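Long-range contacts in thioesterase domain-containing protein (PDB 1IXL), which is of unknown function but adopts a hot-dog fold and may hydrolyse acyl-CoA thioesters, the activity assigned to its family: residues V4-H9 against A55-M60; G44-G49 against V81-K86. One frame throughout, in Å; residues are numbered along the deposited sequence.

Both contacts tie loop segments to helix 48-63 or its approach, and they lie on opposite sides of the chain's centre, their own centres about 22 Å apart. Contact 1 is the more buried: the N-terminal residues 4-9 meet the helix itself, and side chains do the work, with a histidine ring over selenomethionine and an amide bonded to a tyrosine hydroxyl. Contact 2 is only partly buried and lies farther out, where residues 44-49, leading into the helix, meet the turn between strands 68-77 and 86-97. There main-chain hydrogen bonds and a water carry the join, with three valines adding an apolar flank.

Contact 1: residues V4-H9 against A55-M60; sequences VEQRTH and ADYAAM
The imidazole of His9 lies over the side chain of Met60, a selenomethionine. One face of the His9 ring receives Met60 CG, 3.7 Å from the ring centroid, a CH-pi contact displaced toward the rim near His9 NE2. The SE atom sits farther off, 4.3 Å from the same centroid, and reaches the ring obliquely. Met60 CG stands beside its own backbone N (chi1 -61°) and the chain folds again at chi2, which carries SE past the imidazole; an unbranched, flexible chain suits such a bent course, and selenium here replaces methionine's sulfur. The rotation of the imidazole is fixed by its neighbour, since His9 ND1 bonds Thr8 OG1 at 2.9 Å within the ring plane. Thr8 OG1 is also bonded to Pro66 O, so one hydroxyl links three residues.

Beside this CH-pi contact, Tyr57 reaches out from the helix to Gln6. Gln6 NE2 donates to Tyr57 OH over 3.1 Å, at 158° and slightly tilted from the amide plane, while amide and phenol planes stand 56° apart. The same nitrogen gives a straighter bond of 2.9 Å to Thr8 O, lying in both the amide and carbonyl planes. A primary amide suits this place because its two N-H groups can serve two acceptors at once. Tyr57 OH is also hydrogen-bonded to Arg14 NH1, its strongest polar partner, so two residues grip the hydroxyl, and the phenol's CE1 packs at 3.8 Å against His9 CB. On the far side of the helix Ala55 and Ala59, small enough for close approach, pack on strands 100-109 and 112-123. The arrangement is that of the hot-dog fold, in which a curved antiparallel sheet wraps a long central helix, here with an N-terminal segment laid against that helix.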
loop_
_atom_site.group_PDB
_atom_site.type_symbol
_atom_site.label_atom_id
_atom_site.label_comp_id
_atom_site.label_asym_id
_atom_site.label_seq_id
_atom_site.Cartn_x
_atom_site.Cartn_y
_atom_site.Cartn_z
ATOM N N VAL A 4 -6.748 -15.429 1.003
ATOM C CA VAL A 4 -7.296 -15.336 -0.334
ATOM C C VAL A 4 -6.084 -15.137 -1.212
ATOM O O VAL A 4 -5.120 -14.502 -0.787
ATOM C CB VAL A 4 -8.245 -14.132 -0.461
ATOM C CG1 VAL A 4 -8.942 -14.149 -1.803
ATOM C CG2 VAL A 4 -9.260 -14.168 0.659
ATOM N N GLU A 5 -6.103 -15.700 -2.415
ATOM C CA GLU A 5 -4.975 -15.523 -3.311
ATOM C C GLU A 5 -5.016 -14.097 -3.870
ATOM O O GLU A 5 -6.075 -13.451 -3.897
ATOM C CB GLU A 5 -5.032 -16.550 -4.454
ATOM C CG GLU A 5 -6.411 -16.760 -5.039
ATOM C CD GLU A 5 -6.472 -17.948 -6.005
ATOM O OE1 GLU A 5 -5.918 -19.026 -5.674
ATOM O OE2 GLU A 5 -7.083 -17.807 -7.086
ATOM N N GLN A 6 -3.861 -13.609 -4.298
ATOM C CA GLN A 6 -3.781 -12.273 -4.859
ATOM C C GLN A 6 -4.435 -12.268 -6.237
ATOM O O GLN A 6 -4.000 -12.990 -7.145
ATOM C CB GLN A 6 -2.327 -11.846 -4.990
ATOM C CG GLN A 6 -2.207 -10.384 -5.303
ATOM C CD GLN A 6 -0.804 -9.875 -5.156
ATOM O OE1 GLN A 6 -0.001 -10.434 -4.409
ATOM N NE2 GLN A 6 -0.500 -8.788 -5.847
ATOM N N ARG A 7 -5.449 -11.429 -6.418
ATOM C CA ARG A 7 -6.146 -11.394 -7.706
ATOM C C ARG A 7 -5.875 -10.164 -8.578
ATOM O O ARG A 7 -6.458 -10.025 -9.649
ATOM C CB ARG A 7 -7.650 -11.508 -7.468
ATOM C CG ARG A 7 -8.084 -12.779 -6.750
ATOM C CD ARG A 7 -9.568 -12.697 -6.475
ATOM N NE ARG A 7 -10.349 -12.657 -7.710
ATOM C CZ ARG A 7 -11.544 -12.082 -7.818
ATOM N NH1 ARG A 7 -12.096 -11.491 -6.763
ATOM N NH2 ARG A 7 -12.188 -12.094 -8.979
ATOM N N THR A 8 -4.987 -9.282 -8.133
ATOM C CA THR A 8 -4.682 -8.070 -8.887
ATOM C C THR A 8 -3.283 -7.581 -8.563
ATOM O O THR A 8 -2.721 -7.973 -7.542
ATOM C CB THR A 8 -5.678 -6.925 -8.533
ATOM O OG1 THR A 8 -5.424 -5.791 -9.378
ATOM C CG2 THR A 8 -5.500 -6.489 -7.061
ATOM N N HIS A 9 -2.732 -6.730 -9.435
ATOM C CA HIS A 9 -1.415 -6.149 -9.223
ATOM C C HIS A 9 -0.376 -7.234 -8.955
ATOM O O HIS A 9 0.529 -7.036 -8.146
ATOM C CB HIS A 9 -1.464 -5.187 -8.019
ATOM C CG HIS A 9 -2.113 -3.866 -8.311
ATOM N ND1 HIS A 9 -3.409 -3.752 -8.778
ATOM C CD2 HIS A 9 -1.627 -2.602 -8.244
ATOM C CE1 HIS A 9 -3.690 -2.478 -8.994
ATOM N NE2 HIS A 9 -2.626 -1.758 -8.679
ATOM N N ALA A 55 2.043 1.889 0.580
ATOM C CA ALA A 55 0.673 2.029 1.097
ATOM C C ALA A 55 -0.391 1.840 -0.001
ATOM O O ALA A 55 -1.429 1.212 0.222
ATOM C CB ALA A 55 0.495 3.396 1.768
ATOM N N ASP A 56 -0.121 2.401 -1.176
ATOM C CA ASP A 56 -1.014 2.319 -2.354
ATOM C C ASP A 56 -1.256 0.831 -2.697
ATOM O O ASP A 56 -2.392 0.392 -2.889
ATOM C CB ASP A 56 -0.317 3.054 -3.526
ATOM C CG ASP A 56 -1.092 2.995 -4.852
ATOM O OD1 ASP A 56 -2.079 2.228 -4.973
ATOM O OD2 ASP A 56 -0.674 3.728 -5.793
ATOM N N TYR A 57 -0.174 0.065 -2.770
ATOM C CA TYR A 57 -0.256 -1.355 -3.085
ATOM C C TYR A 57 -1.066 -2.115 -2.030
ATOM O O TYR A 57 -1.864 -2.979 -2.381
ATOM C CB TYR A 57 1.179 -1.929 -3.239
ATOM C CG TYR A 57 1.327 -3.422 -3.580
ATOM C CD1 TYR A 57 0.443 -4.068 -4.462
ATOM C CD2 TYR A 57 2.434 -4.147 -3.117
ATOM C CE1 TYR A 57 0.669 -5.381 -4.874
ATOM C CE2 TYR A 57 2.678 -5.458 -3.527
ATOM C CZ TYR A 57 1.792 -6.070 -4.415
ATOM O OH TYR A 57 2.065 -7.333 -4.893
ATOM N N ALA A 58 -0.880 -1.798 -0.744
ATOM C CA ALA A 58 -1.636 -2.483 0.294
ATOM C C ALA A 58 -3.140 -2.232 0.109
ATOM O O ALA A 58 -3.983 -3.137 0.280
ATOM C CB ALA A 58 -1.176 -2.002 1.699
ATOM N N ALA A 59 -3.466 -0.997 -0.242
ATOM C CA ALA A 59 -4.844 -0.585 -0.470
ATOM C C ALA A 59 -5.460 -1.387 -1.628
ATOM O O ALA A 59 -6.597 -1.858 -1.525
ATOM C CB ALA A 59 -4.887 0.928 -0.772
HETATM N N MSE A 60 -4.706 -1.560 -2.712
HETATM C CA MSE A 60 -5.187 -2.329 -3.847
HETATM C C MSE A 60 -5.463 -3.772 -3.402
HETATM O O MSE A 60 -6.400 -4.408 -3.894
HETATM C CB MSE A 60 -4.156 -2.343 -4.988
HETATM C CG MSE A 60 -3.796 -0.970 -5.593
HETATM SE SE MSE A 60 -5.162 -0.116 -6.432
HETATM C CE MSE A 60 -5.926 0.528 -5.163
#

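Contact 2: residues G44-G49 against V81-K86; sequences GLVHGG and VKVGDK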
loop_
_atom_site.group_PDB
_atom_site.type_symbol
_atom_site.label_atom_id
_atom_site.label_comp_id
_atom_site.label_asym_id
_atom_site.label_seq_id
_atom_site.Cartn_x
_atom_site.Cartn_y
_atom_site.Cartn_z
ATOM N N GLY A 44 20.606 9.409 4.253
ATOM C CA GLY A 44 19.835 8.184 4.126
ATOM C C GLY A 44 18.327 8.345 4.169
ATOM O O GLY A 44 17.612 7.374 4.389
ATOM N N LEU A 45 17.840 9.563 3.967
ATOM C CA LEU A 45 16.408 9.799 3.994
ATOM C C LEU A 45 15.745 9.126 2.785
ATOM O O LEU A 45 16.146 9.341 1.644
ATOM C CB LEU A 45 16.121 11.306 4.003
ATOM C CG LEU A 45 14.666 11.775 3.951
ATOM C CD1 LEU A 45 13.916 11.293 5.199
ATOM C CD2 LEU A 45 14.633 13.304 3.865
ATOM N N VAL A 46 14.754 8.280 3.058
ATOM C CA VAL A 46 14.020 7.581 2.011
ATOM C C VAL A 46 12.928 8.470 1.418
ATOM O O VAL A 46 12.173 9.124 2.130
ATOM C CB VAL A 46 13.380 6.282 2.556
ATOM C CG1 VAL A 46 12.463 5.655 1.474
ATOM C CG2 VAL A 46 14.485 5.294 2.943
ATOM N N HIS A 47 12.849 8.498 0.099
ATOM C CA HIS A 47 11.842 9.319 -0.555
ATOM C C HIS A 47 10.436 8.833 -0.208
ATOM O O HIS A 47 10.155 7.638 -0.259
ATOM C CB HIS A 47 12.062 9.287 -2.072
ATOM C CG HIS A 47 11.234 10.284 -2.816
ATOM N ND1 HIS A 47 11.151 11.606 -2.446
ATOM C CD2 HIS A 47 10.464 10.150 -3.924
ATOM C CE1 HIS A 47 10.364 12.247 -3.296
ATOM N NE2 HIS A 47 9.934 11.382 -4.201
ATOM N N GLY A 48 9.551 9.773 0.129
ATOM C CA GLY A 48 8.181 9.441 0.491
ATOM C C GLY A 48 7.402 8.749 -0.617
ATOM O O GLY A 48 6.364 8.117 -0.369
ATOM N N GLY A 49 7.897 8.857 -1.847
ATOM C CA GLY A 49 7.208 8.197 -2.945
ATOM C C GLY A 49 7.206 6.690 -2.761
ATOM O O GLY A 49 6.264 5.997 -3.164
ATOM N N VAL A 81 11.510 8.270 7.082
ATOM C CA VAL A 81 11.938 6.885 6.933
ATOM C C VAL A 81 13.391 6.903 6.481
ATOM O O VAL A 81 13.772 7.684 5.608
ATOM C CB VAL A 81 11.051 6.137 5.878
ATOM C CG1 VAL A 81 11.635 4.763 5.558
ATOM C CG2 VAL A 81 9.642 5.983 6.418
ATOM N N LYS A 82 14.200 6.041 7.084
ATOM C CA LYS A 82 15.621 5.979 6.767
ATOM C C LYS A 82 15.973 4.661 6.089
ATOM O O LYS A 82 15.395 3.631 6.410
ATOM C CB LYS A 82 16.421 6.172 8.074
ATOM C CG LYS A 82 17.600 5.249 8.254
ATOM C CD LYS A 82 18.238 5.398 9.641
ATOM C CE LYS A 82 19.012 6.694 9.763
ATOM N NZ LYS A 82 20.140 6.764 8.783
ATOM N N VAL A 83 16.898 4.685 5.134
ATOM C CA VAL A 83 17.292 3.448 4.450
ATOM C C VAL A 83 17.643 2.407 5.498
ATOM O O VAL A 83 18.354 2.709 6.453
ATOM C CB VAL A 83 18.524 3.647 3.543
ATOM C CG1 VAL A 83 19.139 2.288 3.189
ATOM C CG2 VAL A 83 18.118 4.383 2.275
ATOM N N GLY A 84 17.145 1.188 5.319
ATOM C CA GLY A 84 17.395 0.149 6.299
ATOM C C GLY A 84 16.150 -0.120 7.129
ATOM O O GLY A 84 16.039 -1.174 7.756
ATOM N N ASP A 85 15.220 0.832 7.158
ATOM C CA ASP A 85 13.974 0.633 7.893
ATOM C C ASP A 85 13.174 -0.438 7.157
ATOM O O ASP A 85 13.221 -0.531 5.934
ATOM C CB ASP A 85 13.116 1.920 7.938
ATOM C CG ASP A 85 13.689 2.998 8.844
ATOM O OD1 ASP A 85 14.683 2.739 9.567
ATOM O OD2 ASP A 85 13.126 4.111 8.844
ATOM N N LYS A 86 12.459 -1.257 7.914
ATOM C CA LYS A 86 11.600 -2.279 7.349
ATOM C C LYS A 86 10.221 -1.703 7.645
ATOM O O LYS A 86 9.924 -1.353 8.802
ATOM C CB LYS A 86 11.756 -3.608 8.082
ATOM C CG LYS A 86 10.774 -4.676 7.611
ATOM C CD LYS A 86 10.549 -5.723 8.686
ATOM C CE LYS A 86 9.210 -6.406 8.511
ATOM N NZ LYS A 86 9.106 -6.970 7.142
HETATM O O HOH W 1 10.764 9.434 4.635
#
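Gly44 and Val83, with Val46 and Val81, join the two segments through paired main-chain hydrogen bonds. Val83 N donates to Gly44 O over 2.9 Å, and Val46 N donates to Val81 O over 2.8 Å, so the two bonds flank Leu45 and Lys82 in a single isolated beta bridge. Gly44 has a positive phi (87°), where a side chain would be pressed against the preceding carbonyl O, which suits glycine. A water extends the backbone pairing, donating to Val46 O at 2.9 Å and accepting from Val81 N at 2.8 Å.

The apolar contacts centre on Val46. Its CG2 is 3.8 Å from Val83 CG2, and its CB is 3.8 Å from Val81 CG1. Val46 CG2 stands beside its own backbone N because CG1 takes the anti position (chi1 173°); this branch faces the bend at Lys82 and Val83. Compact branched valines suit a spot where backbones run this near.

Polar side-chain bonding braces the turn itself. Asp85 OD2 accepts from Lys82 N at 2.8 Å, approached from above the carboxylate plane, and also forms a salt bridge with Arg109. Lys82 to Asp85 make a type II beta turn, closed by Asp85 N donating to Lys82 O, with Gly84 at its third position, as is common for this turn; it is part of the crossing from edge strand 68-77 of the hot-dog sheet to strand 86-97, beside the entry to the helix.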